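Local coordinates for heavy metal cation tricomponent efflux pump ZneA(CzcA-like) (Cupriavidus metallidurans, PDB 4K0J), which probably exports zinc ions in exchange for protons as the inner-membrane pump of a three-part heavy metal efflux system of the resistance-nodulation-cell division family, at residues I392-V403 and M963-L972; M440-F451 and A465-L476. All blocks are in the same frame, centred on the assembly; numbering follows the deposited sequence.

Interaction 1: I392-V403 and M963-L972; sequences IDFGIIVDGAIV and MTATVAALGL
With CG turned anti to the backbone N (chi1 -157°), Asp393 carries its carboxylate to the 963-972 side, where it crosses Leu972 at about a right angle: OD1 lies 3.4 Å from Leu972 CG, and OD2 faces the CD1 branch. At the other end, Ile402 holds CG1 between its own N and carbonyl carbon (chi1 71°). This extends CD1 to 3.7 Å from Thr964 CG2. The side chains of Ile402 and Met963 reach toward each other, the Met963 methyl CE ending 3.7 Å from Ile402 CB.

Between these ends the chains come closest where side chains are smallest, Gly395 CA lying 4.0 Å from Ala968 CA. Gly395 has no side chain, and its CA-H points at Val967 O (CA to O 3.2 Å). Gly971 CA makes a similar contact with Asp393 O at 3.4 Å.

Asp399 slides past Val967 in the opposite direction and rests on CB of Thr964, whose hydroxyl bonds to Asn927 instead. The helix segments 399-403 and 963-970 run roughly antiparallel, at 148°.

No hydrogen bond crosses this contact, so across it the buried carboxylates of Asp393 and Asp399 meet aliphatic carbons and backbone oxygens. Acidic residues in the fourth transmembrane helix of RND pumps commonly serve proton translocation, and Asp393 and Asp399 are consistent with such a site.

Interaction 2: M440-F451 and A465-L476; sequences MIVIITAYLPLF and AFAVGFALFGAL
Tyr447 lays one face of its ring against Val468, whose CG1 methyl sits 3.4 Å from the ring centroid and almost exactly on the ring normal. All six ring carbons are nearly equidistant from that methyl, which is the evidence for a centred CH-pi contact. Val468 points CG1 directly away from its amide nitrogen (chi1 165°); its CG2 branch approaches the CE1 side of the same ring.

One turn further along the 465-476 helix, Leu472 fills the groove formed by Met440, Ile443 and Ile444. Its CB lies 3.6 Å from Ile444 CG1, the two side chains passing in opposite directions, while CD1 stands 3.6 Å from Ile443 CG2. The Met440 chain, bent at its second and third torsions, brings CE into contact with both Leu472 CD1 (3.6 Å) and Ala475 CB (3.8 Å).

Toward the 451 end, Leu450 and Phe451 close on Ala465, with Leu450 CD1 3.9 Å from Ala465 CB. The Phe451 and Phe466 rings meet obliquely, their centroids 4.6 Å apart and planes at 40°; CE1 of Phe451 lies above the Phe466 ring, offset toward its rim.

No hydrogen bond links the segments, and the side chains that meet do so through carbon atoms. The short helix segments run close to antiparallel, at 170° and 9.9 Å between axes. Around this pair, helix 365-379 packs against Ala467, Phe470 and Ala471, helix 848-873 meets Ile441, Thr445 and Pro449, and helix 911-939 touches Val442, Tyr447 and Leu450.

In the fold
The two contacts lie about 14 Å apart, centre to centre, in the membrane part of one subunit. Along the chain, interaction 2 is nested inside the loop that interaction 1 closes: helices 399-411, 433-447 and 463-479 follow in order, whereas segment 963-972 comes some 560 residues after segment 392-403. Segment 392-403 lies between segment 963-972 and the helix pair of interaction 2, which it touches through Ile392 on Val468, Ile396 on Ile443 and Gly400 on Met440. Interaction 2 therefore joins sequence neighbours, while interaction 1 joins an early membrane segment to a late one, and the segment carrying Asp393 and Asp399 is thus flanked by helices from both regions.

Interaction 1: I392-V403 and M963-L972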
loop_
_atom_site.group_PDB
_atom_site.type_symbol
_atom_site.label_atom_id
_atom_site.label_comp_id
_atom_site.label_asym_id
_atom_site.label_seq_id
_atom_site.Cartn_x
_atom_site.Cartn_y
_atom_site.Cartn_z
ATOM N N ILE C 392 14.340 -5.061 -33.664
ATOM C CA ILE C 392 15.731 -5.350 -33.342
ATOM C C ILE C 392 16.491 -5.563 -34.645
ATOM O O ILE C 392 15.966 -6.161 -35.581
ATOM C CB ILE C 392 15.861 -6.592 -32.441
ATOM C CG1 ILE C 392 14.972 -6.449 -31.205
ATOM C CG2 ILE C 392 17.304 -6.801 -32.016
ATOM C CD1 ILE C 392 15.268 -5.219 -30.382
ATOM N N ASP C 393 17.722 -5.068 -34.705
ATOM C CA ASP C 393 18.484 -5.058 -35.948
ATOM C C ASP C 393 19.189 -6.383 -36.225
ATOM O O ASP C 393 19.436 -6.725 -37.381
ATOM C CB ASP C 393 19.502 -3.918 -35.920
ATOM C CG ASP C 393 19.943 -3.479 -37.307
ATOM O OD1 ASP C 393 19.836 -4.273 -38.264
ATOM O OD2 ASP C 393 20.404 -2.326 -37.438
ATOM N N PHE C 394 19.515 -7.123 -35.168
ATOM C CA PHE C 394 20.284 -8.368 -35.285
ATOM C C PHE C 394 21.659 -8.148 -35.909
ATOM O O PHE C 394 22.682 -8.450 -35.298
ATOM C CB PHE C 394 19.516 -9.438 -36.066
ATOM C CG PHE C 394 18.524 -10.195 -35.240
ATOM C CD1 PHE C 394 17.603 -11.036 -35.838
ATOM C CD2 PHE C 394 18.515 -10.070 -33.862
ATOM C CE1 PHE C 394 16.690 -11.737 -35.078
ATOM C CE2 PHE C 394 17.603 -10.769 -33.097
ATOM C CZ PHE C 394 16.692 -11.605 -33.706
ATOM N N GLY C 395 21.679 -7.617 -37.126
ATOM C CA GLY C 395 22.919 -7.305 -37.805
ATOM C C GLY C 395 23.681 -6.159 -37.166
ATOM O O GLY C 395 24.731 -5.758 -37.662
ATOM N N ILE C 396 23.151 -5.622 -36.071
ATOM C CA ILE C 396 23.839 -4.579 -35.320
ATOM C C ILE C 396 24.414 -5.175 -34.041
ATOM O O ILE C 396 25.193 -4.535 -33.331
ATOM C CB ILE C 396 22.894 -3.411 -34.973
ATOM C CG1 ILE C 396 23.657 -2.089 -34.917
ATOM C CG2 ILE C 396 22.166 -3.675 -33.661
ATOM C CD1 ILE C 396 22.776 -0.893 -34.630
ATOM N N ILE C 397 24.024 -6.415 -33.762
ATOM C CA ILE C 397 24.510 -7.142 -32.595
ATOM C C ILE C 397 25.846 -7.811 -32.893
ATOM O O ILE C 397 26.747 -7.836 -32.053
ATOM C CB ILE C 397 23.511 -8.241 -32.163
ATOM C CG1 ILE C 397 22.086 -7.689 -32.110
ATOM C CG2 ILE C 397 23.910 -8.839 -30.819
ATOM C CD1 ILE C 397 21.059 -8.722 -31.703
ATOM N N VAL C 398 25.967 -8.350 -34.100
ATOM C CA VAL C 398 27.132 -9.134 -34.486
ATOM C C VAL C 398 28.321 -8.275 -34.899
ATOM O O VAL C 398 29.432 -8.779 -35.041
ATOM C CB VAL C 398 26.792 -10.085 -35.637
ATOM C CG1 VAL C 398 25.690 -11.028 -35.217
ATOM C CG2 VAL C 398 26.382 -9.295 -36.869
ATOM N N ASP C 399 28.088 -6.981 -35.089
ATOM C CA ASP C 399 29.155 -6.064 -35.475
ATOM C C ASP C 399 30.261 -6.013 -34.431
ATOM O O ASP C 399 31.393 -5.633 -34.727
ATOM C CB ASP C 399 28.597 -4.667 -35.731
ATOM C CG ASP C 399 27.773 -4.602 -36.995
ATOM O OD1 ASP C 399 27.474 -5.678 -37.553
ATOM O OD2 ASP C 399 27.424 -3.484 -37.430
ATOM N N GLY C 400 29.931 -6.402 -33.206
ATOM C CA GLY C 400 30.934 -6.534 -32.174
ATOM C C GLY C 400 31.769 -7.771 -32.417
ATOM O O GLY C 400 32.908 -7.862 -31.963
ATOM N N ALA C 401 31.204 -8.723 -33.152
ATOM C CA ALA C 401 31.858 -10.010 -33.363
ATOM C C ALA C 401 32.488 -10.162 -34.743
ATOM O O ALA C 401 33.564 -10.739 -34.871
ATOM C CB ALA C 401 30.879 -11.150 -33.103
ATOM N N ILE C 402 31.823 -9.654 -35.774
ATOM C CA ILE C 402 32.279 -9.890 -37.143
ATOM C C ILE C 402 33.561 -9.136 -37.494
ATOM O O ILE C 402 34.278 -9.525 -38.415
ATOM C CB ILE C 402 31.186 -9.578 -38.189
ATOM C CG1 ILE C 402 30.949 -8.073 -38.298
ATOM C CG2 ILE C 402 29.896 -10.313 -37.855
ATOM C CD1 ILE C 402 29.873 -7.707 -39.295
ATOM N N VAL C 403 33.849 -8.064 -36.764
ATOM C CA VAL C 403 35.078 -7.311 -36.988
ATOM C C VAL C 403 36.290 -8.126 -36.551
ATOM O O VAL C 403 37.350 -8.069 -37.176
ATOM C CB VAL C 403 35.070 -5.974 -36.233
ATOM C CG1 VAL C 403 34.139 -4.987 -36.918
ATOM C CG2 VAL C 403 34.661 -6.188 -34.789
ATOM N N MET C 963 31.005 -4.907 -44.312
ATOM C CA MET C 963 30.333 -6.070 -43.747
ATOM C C MET C 963 29.356 -5.649 -42.658
ATOM O O MET C 963 28.175 -6.015 -42.690
ATOM C CB MET C 963 31.364 -7.055 -43.193
ATOM C CG MET C 963 30.930 -8.508 -43.224
ATOM S SD MET C 963 32.307 -9.651 -42.996
ATOM C CE MET C 963 32.923 -9.118 -41.402
ATOM N N THR C 964 29.855 -4.865 -41.707
ATOM C CA THR C 964 29.028 -4.328 -40.632
ATOM C C THR C 964 27.864 -3.521 -41.195
ATOM O O THR C 964 26.707 -3.718 -40.812
ATOM C CB THR C 964 29.841 -3.414 -39.700
ATOM O OG1 THR C 964 30.456 -2.372 -40.466
ATOM C CG2 THR C 964 30.921 -4.206 -38.975
ATOM N N ALA C 965 28.185 -2.615 -42.114
ATOM C CA ALA C 965 27.201 -1.730 -42.725
ATOM C C ALA C 965 26.191 -2.484 -43.578
ATOM O O ALA C 965 25.166 -1.928 -43.973
ATOM C CB ALA C 965 27.889 -0.667 -43.550
ATOM N N THR C 966 26.488 -3.744 -43.878
ATOM C CA THR C 966 25.552 -4.570 -44.627
ATOM C C THR C 966 24.629 -5.356 -43.703
ATOM O O THR C 966 23.408 -5.292 -43.842
ATOM C CB THR C 966 26.268 -5.535 -45.573
ATOM O OG1 THR C 966 27.044 -4.787 -46.517
ATOM C CG2 THR C 966 25.254 -6.381 -46.321
ATOM N N VAL C 967 25.211 -6.099 -42.765
ATOM C CA VAL C 967 24.395 -6.873 -41.833
ATOM C C VAL C 967 23.469 -5.970 -41.025
ATOM O O VAL C 967 22.308 -6.310 -40.785
ATOM C CB VAL C 967 25.242 -7.740 -40.881
ATOM C CG1 VAL C 967 25.798 -8.942 -41.615
ATOM C CG2 VAL C 967 26.357 -6.922 -40.260
ATOM N N ALA C 968 23.975 -4.809 -40.622
ATOM C CA ALA C 968 23.163 -3.881 -39.848
ATOM C C ALA C 968 22.076 -3.244 -40.710
ATOM O O ALA C 968 21.127 -2.667 -40.190
ATOM C CB ALA C 968 24.035 -2.816 -39.205
ATOM N N ALA C 969 22.210 -3.360 -42.028
ATOM C CA ALA C 969 21.267 -2.727 -42.941
ATOM C C ALA C 969 20.399 -3.732 -43.685
ATOM O O ALA C 969 19.602 -3.351 -44.539
ATOM C CB ALA C 969 22.000 -1.835 -43.927
ATOM N N LEU C 970 20.554 -5.012 -43.365
ATOM C CA LEU C 970 19.715 -6.045 -43.969
ATOM C C LEU C 970 18.847 -6.730 -42.926
ATOM O O LEU C 970 17.911 -7.455 -43.264
ATOM C CB LEU C 970 20.550 -7.080 -44.728
ATOM C CG LEU C 970 21.163 -6.617 -46.049
ATOM C CD1 LEU C 970 21.494 -7.810 -46.924
ATOM C CD2 LEU C 970 20.239 -5.658 -46.778
ATOM N N GLY C 971 19.158 -6.494 -41.658
ATOM C CA GLY C 971 18.353 -7.025 -40.578
ATOM C C GLY C 971 17.052 -6.260 -40.447
ATOM O O GLY C 971 16.077 -6.760 -39.889
ATOM N N LEU C 972 17.033 -5.041 -40.979
ATOM C CA LEU C 972 15.873 -4.171 -40.836
ATOM C C LEU C 972 15.056 -4.045 -42.116
ATOM O O LEU C 972 13.968 -3.464 -42.111
ATOM C CB LEU C 972 16.302 -2.798 -40.320
ATOM C CG LEU C 972 16.843 -2.873 -38.895
ATOM C CD1 LEU C 972 17.214 -1.504 -38.374
ATOM C CD2 LEU C 972 15.817 -3.534 -37.985
#

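Interaction 2: M440-F451 and A465-L476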
loop_
_atom_site.group_PDB
_atom_site.type_symbol
_atom_site.label_atom_id
_atom_site.label_comp_id
_atom_site.label_asym_id
_atom_site.label_seq_id
_atom_site.Cartn_x
_atom_site.Cartn_y
_atom_site.Cartn_z
ATOM N N MET C 440 31.237 -0.234 -28.704
ATOM C CA MET C 440 30.000 -0.860 -28.246
ATOM C C MET C 440 29.459 -0.209 -26.970
ATOM O O MET C 440 28.246 -0.140 -26.771
ATOM C CB MET C 440 30.181 -2.370 -28.064
ATOM C CG MET C 440 30.548 -3.113 -29.350
ATOM S SD MET C 440 29.169 -3.458 -30.457
ATOM C CE MET C 440 28.646 -5.065 -29.857
ATOM N N ILE C 441 30.343 0.279 -26.106
ATOM C CA ILE C 441 29.860 1.038 -24.956
ATOM C C ILE C 441 29.316 2.381 -25.440
ATOM O O ILE C 441 28.497 3.008 -24.772
ATOM C CB ILE C 441 30.935 1.241 -23.861
ATOM C CG1 ILE C 441 30.271 1.583 -22.523
ATOM C CG2 ILE C 441 31.928 2.323 -24.254
ATOM C CD1 ILE C 441 31.248 1.963 -21.430
ATOM N N VAL C 442 29.770 2.810 -26.614
ATOM C CA VAL C 442 29.243 4.015 -27.237
ATOM C C VAL C 442 27.867 3.751 -27.837
ATOM O O VAL C 442 26.965 4.571 -27.702
ATOM C CB VAL C 442 30.207 4.594 -28.302
ATOM C CG1 VAL C 442 29.456 5.451 -29.305
ATOM C CG2 VAL C 442 31.293 5.415 -27.630
ATOM N N ILE C 443 27.688 2.603 -28.483
ATOM C CA ILE C 443 26.370 2.287 -29.025
ATOM C C ILE C 443 25.377 2.009 -27.892
ATOM O O ILE C 443 24.168 2.204 -28.045
ATOM C CB ILE C 443 26.405 1.125 -30.049
ATOM C CG1 ILE C 443 25.089 1.050 -30.822
ATOM C CG2 ILE C 443 26.667 -0.193 -29.373
ATOM C CD1 ILE C 443 25.036 -0.086 -31.817
ATOM N N ILE C 444 25.899 1.580 -26.745
ATOM C CA ILE C 444 25.070 1.380 -25.558
ATOM C C ILE C 444 24.703 2.707 -24.891
ATOM O O ILE C 444 23.554 2.918 -24.508
ATOM C CB ILE C 444 25.743 0.432 -24.544
ATOM C CG1 ILE C 444 25.346 -1.013 -24.839
ATOM C CG2 ILE C 444 25.347 0.783 -23.122
ATOM C CD1 ILE C 444 25.917 -2.021 -23.861
ATOM N N THR C 445 25.675 3.605 -24.767
ATOM C CA THR C 445 25.415 4.918 -24.189
ATOM C C THR C 445 24.535 5.742 -25.123
ATOM O O THR C 445 23.881 6.690 -24.693
ATOM C CB THR C 445 26.715 5.695 -23.884
ATOM O OG1 THR C 445 26.451 6.701 -22.901
ATOM C CG2 THR C 445 27.255 6.366 -25.132
ATOM N N ALA C 446 24.516 5.371 -26.400
ATOM C CA ALA C 446 23.707 6.072 -27.387
ATOM C C ALA C 446 22.297 5.515 -27.379
ATOM O O ALA C 446 21.325 6.258 -27.488
ATOM C CB ALA C 446 24.320 5.947 -28.770
ATOM N N TYR C 447 22.190 4.198 -27.246
ATOM C CA TYR C 447 20.890 3.555 -27.120
ATOM C C TYR C 447 20.275 3.890 -25.769
ATOM O O TYR C 447 19.082 3.691 -25.555
ATOM C CB TYR C 447 21.038 2.042 -27.245
ATOM C CG TYR C 447 20.425 1.453 -28.490
ATOM C CD1 TYR C 447 19.051 1.328 -28.614
ATOM C CD2 TYR C 447 21.220 1.002 -29.536
ATOM C CE1 TYR C 447 18.482 0.779 -29.749
ATOM C CE2 TYR C 447 20.661 0.451 -30.676
ATOM C CZ TYR C 447 19.290 0.341 -30.774
ATOM O OH TYR C 447 18.721 -0.207 -31.901
ATOM N N LEU C 448 21.104 4.399 -24.864
ATOM C CA LEU C 448 20.701 4.640 -23.482
ATOM C C LEU C 448 19.540 5.631 -23.331
ATOM O O LEU C 448 18.479 5.248 -22.846
ATOM C CB LEU C 448 21.914 5.049 -22.626
ATOM C CG LEU C 448 21.861 4.944 -21.096
ATOM C CD1 LEU C 448 21.000 6.036 -20.454
ATOM C CD2 LEU C 448 21.392 3.561 -20.664
ATOM N N PRO C 449 19.723 6.899 -23.747
ATOM C CA PRO C 449 18.704 7.885 -23.372
ATOM C C PRO C 449 17.361 7.729 -24.085
ATOM O O PRO C 449 16.885 8.678 -24.706
ATOM C CB PRO C 449 19.350 9.207 -23.773
ATOM C CG PRO C 449 20.194 8.855 -24.932
ATOM C CD PRO C 449 20.748 7.493 -24.626
ATOM N N LEU C 450 16.760 6.547 -23.999
ATOM C CA LEU C 450 15.377 6.372 -24.418
ATOM C C LEU C 450 14.515 6.370 -23.169
ATOM O O LEU C 450 13.291 6.447 -23.244
ATOM C CB LEU C 450 15.185 5.061 -25.180
ATOM C CG LEU C 450 15.739 4.960 -26.600
ATOM C CD1 LEU C 450 15.302 3.644 -27.232
ATOM C CD2 LEU C 450 15.298 6.142 -27.450
ATOM N N PHE C 451 15.169 6.288 -22.017
ATOM C CA PHE C 451 14.465 6.253 -20.746
ATOM C C PHE C 451 14.066 7.658 -20.317
ATOM O O PHE C 451 13.400 7.842 -19.296
ATOM C CB PHE C 451 15.331 5.594 -19.674
ATOM C CG PHE C 451 15.953 4.300 -20.115
ATOM C CD1 PHE C 451 15.166 3.189 -20.365
ATOM C CD2 PHE C 451 17.325 4.194 -20.272
ATOM C CE1 PHE C 451 15.737 2.000 -20.770
ATOM C CE2 PHE C 451 17.899 3.009 -20.679
ATOM C CZ PHE C 451 17.105 1.910 -20.925
ATOM N N ALA C 465 14.676 -0.773 -25.535
ATOM C CA ALA C 465 15.877 -0.137 -25.009
ATOM C C ALA C 465 16.636 -1.092 -24.101
ATOM O O ALA C 465 17.857 -1.231 -24.203
ATOM C CB ALA C 465 15.515 1.129 -24.260
ATOM N N PHE C 466 15.901 -1.762 -23.223
ATOM C CA PHE C 466 16.506 -2.709 -22.300
ATOM C C PHE C 466 17.018 -3.949 -23.017
ATOM O O PHE C 466 18.160 -4.358 -22.821
ATOM C CB PHE C 466 15.511 -3.109 -21.219
ATOM C CG PHE C 466 15.275 -2.043 -20.193
ATOM C CD1 PHE C 466 16.263 -1.713 -19.279
ATOM C CD2 PHE C 466 14.063 -1.378 -20.132
ATOM C CE1 PHE C 466 16.049 -0.735 -18.328
ATOM C CE2 PHE C 466 13.841 -0.399 -19.181
ATOM C CZ PHE C 466 14.836 -0.077 -18.278
ATOM N N ALA C 467 16.165 -4.545 -23.845
ATOM C CA ALA C 467 16.526 -5.743 -24.590
ATOM C C ALA C 467 17.802 -5.504 -25.378
ATOM O O ALA C 467 18.732 -6.305 -25.334
ATOM C CB ALA C 467 15.398 -6.142 -25.520
ATOM N N VAL C 468 17.841 -4.379 -26.080
ATOM C CA VAL C 468 19.007 -3.999 -26.863
ATOM C C VAL C 468 20.218 -3.767 -25.970
ATOM O O VAL C 468 21.314 -4.190 -26.308
ATOM C CB VAL C 468 18.734 -2.748 -27.724
ATOM C CG1 VAL C 468 20.031 -2.153 -28.240
ATOM C CG2 VAL C 468 17.810 -3.094 -28.878
ATOM N N GLY C 469 20.022 -3.109 -24.831
ATOM C CA GLY C 469 21.120 -2.881 -23.905
ATOM C C GLY C 469 21.767 -4.179 -23.449
ATOM O O GLY C 469 22.962 -4.414 -23.663
ATOM N N PHE C 470 20.955 -5.028 -22.826
ATOM C CA PHE C 470 21.398 -6.318 -22.313
ATOM C C PHE C 470 22.042 -7.161 -23.405
ATOM O O PHE C 470 23.138 -7.687 -23.222
ATOM C CB PHE C 470 20.219 -7.083 -21.706
ATOM C CG PHE C 470 19.449 -6.300 -20.686
ATOM C CD1 PHE C 470 20.091 -5.401 -19.853
ATOM C CD2 PHE C 470 18.078 -6.460 -20.568
ATOM C CE1 PHE C 470 19.379 -4.677 -18.920
ATOM C CE2 PHE C 470 17.358 -5.740 -19.637
ATOM C CZ PHE C 470 18.007 -4.847 -18.811
ATOM N N ALA C 471 21.358 -7.280 -24.540
ATOM C CA ALA C 471 21.864 -8.076 -25.652
ATOM C C ALA C 471 23.163 -7.503 -26.200
ATOM O O ALA C 471 23.986 -8.234 -26.743
ATOM C CB ALA C 471 20.831 -8.174 -26.750
ATOM N N LEU C 472 23.338 -6.193 -26.058
ATOM C CA LEU C 472 24.537 -5.525 -26.543
ATOM C C LEU C 472 25.695 -5.890 -25.636
ATOM O O LEU C 472 26.778 -6.249 -26.105
ATOM C CB LEU C 472 24.342 -4.010 -26.556
ATOM C CG LEU C 472 25.033 -3.219 -27.666
ATOM C CD1 LEU C 472 26.541 -3.256 -27.502
ATOM C CD2 LEU C 472 24.625 -3.752 -29.028
ATOM N N PHE C 473 25.459 -5.801 -24.330
ATOM C CA PHE C 473 26.474 -6.194 -23.365
ATOM C C PHE C 473 26.805 -7.676 -23.514
ATOM O O PHE C 473 27.928 -8.103 -23.247
ATOM C CB PHE C 473 26.018 -5.892 -21.939
ATOM C CG PHE C 473 27.047 -6.218 -20.899
ATOM C CD1 PHE C 473 28.188 -5.442 -20.770
ATOM C CD2 PHE C 473 26.879 -7.303 -20.057
ATOM C CE1 PHE C 473 29.144 -5.741 -19.814
ATOM C CE2 PHE C 473 27.830 -7.607 -19.099
ATOM C CZ PHE C 473 28.964 -6.825 -18.978
ATOM N N GLY C 474 25.818 -8.453 -23.949
ATOM C CA GLY C 474 26.019 -9.864 -24.212
ATOM C C GLY C 474 26.875 -10.075 -25.444
ATOM O O GLY C 474 27.694 -10.989 -25.490
ATOM N N ALA C 475 26.683 -9.223 -26.445
ATOM C CA ALA C 475 27.471 -9.281 -27.670
ATOM C C ALA C 475 28.920 -8.957 -27.350
ATOM O O ALA C 475 29.845 -9.568 -27.893
ATOM C CB ALA C 475 26.926 -8.305 -28.695
ATOM N N LEU C 476 29.104 -7.983 -26.465
ATOM C CA LEU C 476 30.424 -7.647 -25.953
ATOM C C LEU C 476 31.041 -8.846 -25.241
ATOM O O LEU C 476 32.165 -9.247 -25.533
ATOM C CB LEU C 476 30.325 -6.466 -24.988
ATOM C CG LEU C 476 31.585 -6.144 -24.186
ATOM C CD1 LEU C 476 32.714 -5.721 -25.115
ATOM C CD2 LEU C 476 31.300 -5.071 -23.146
#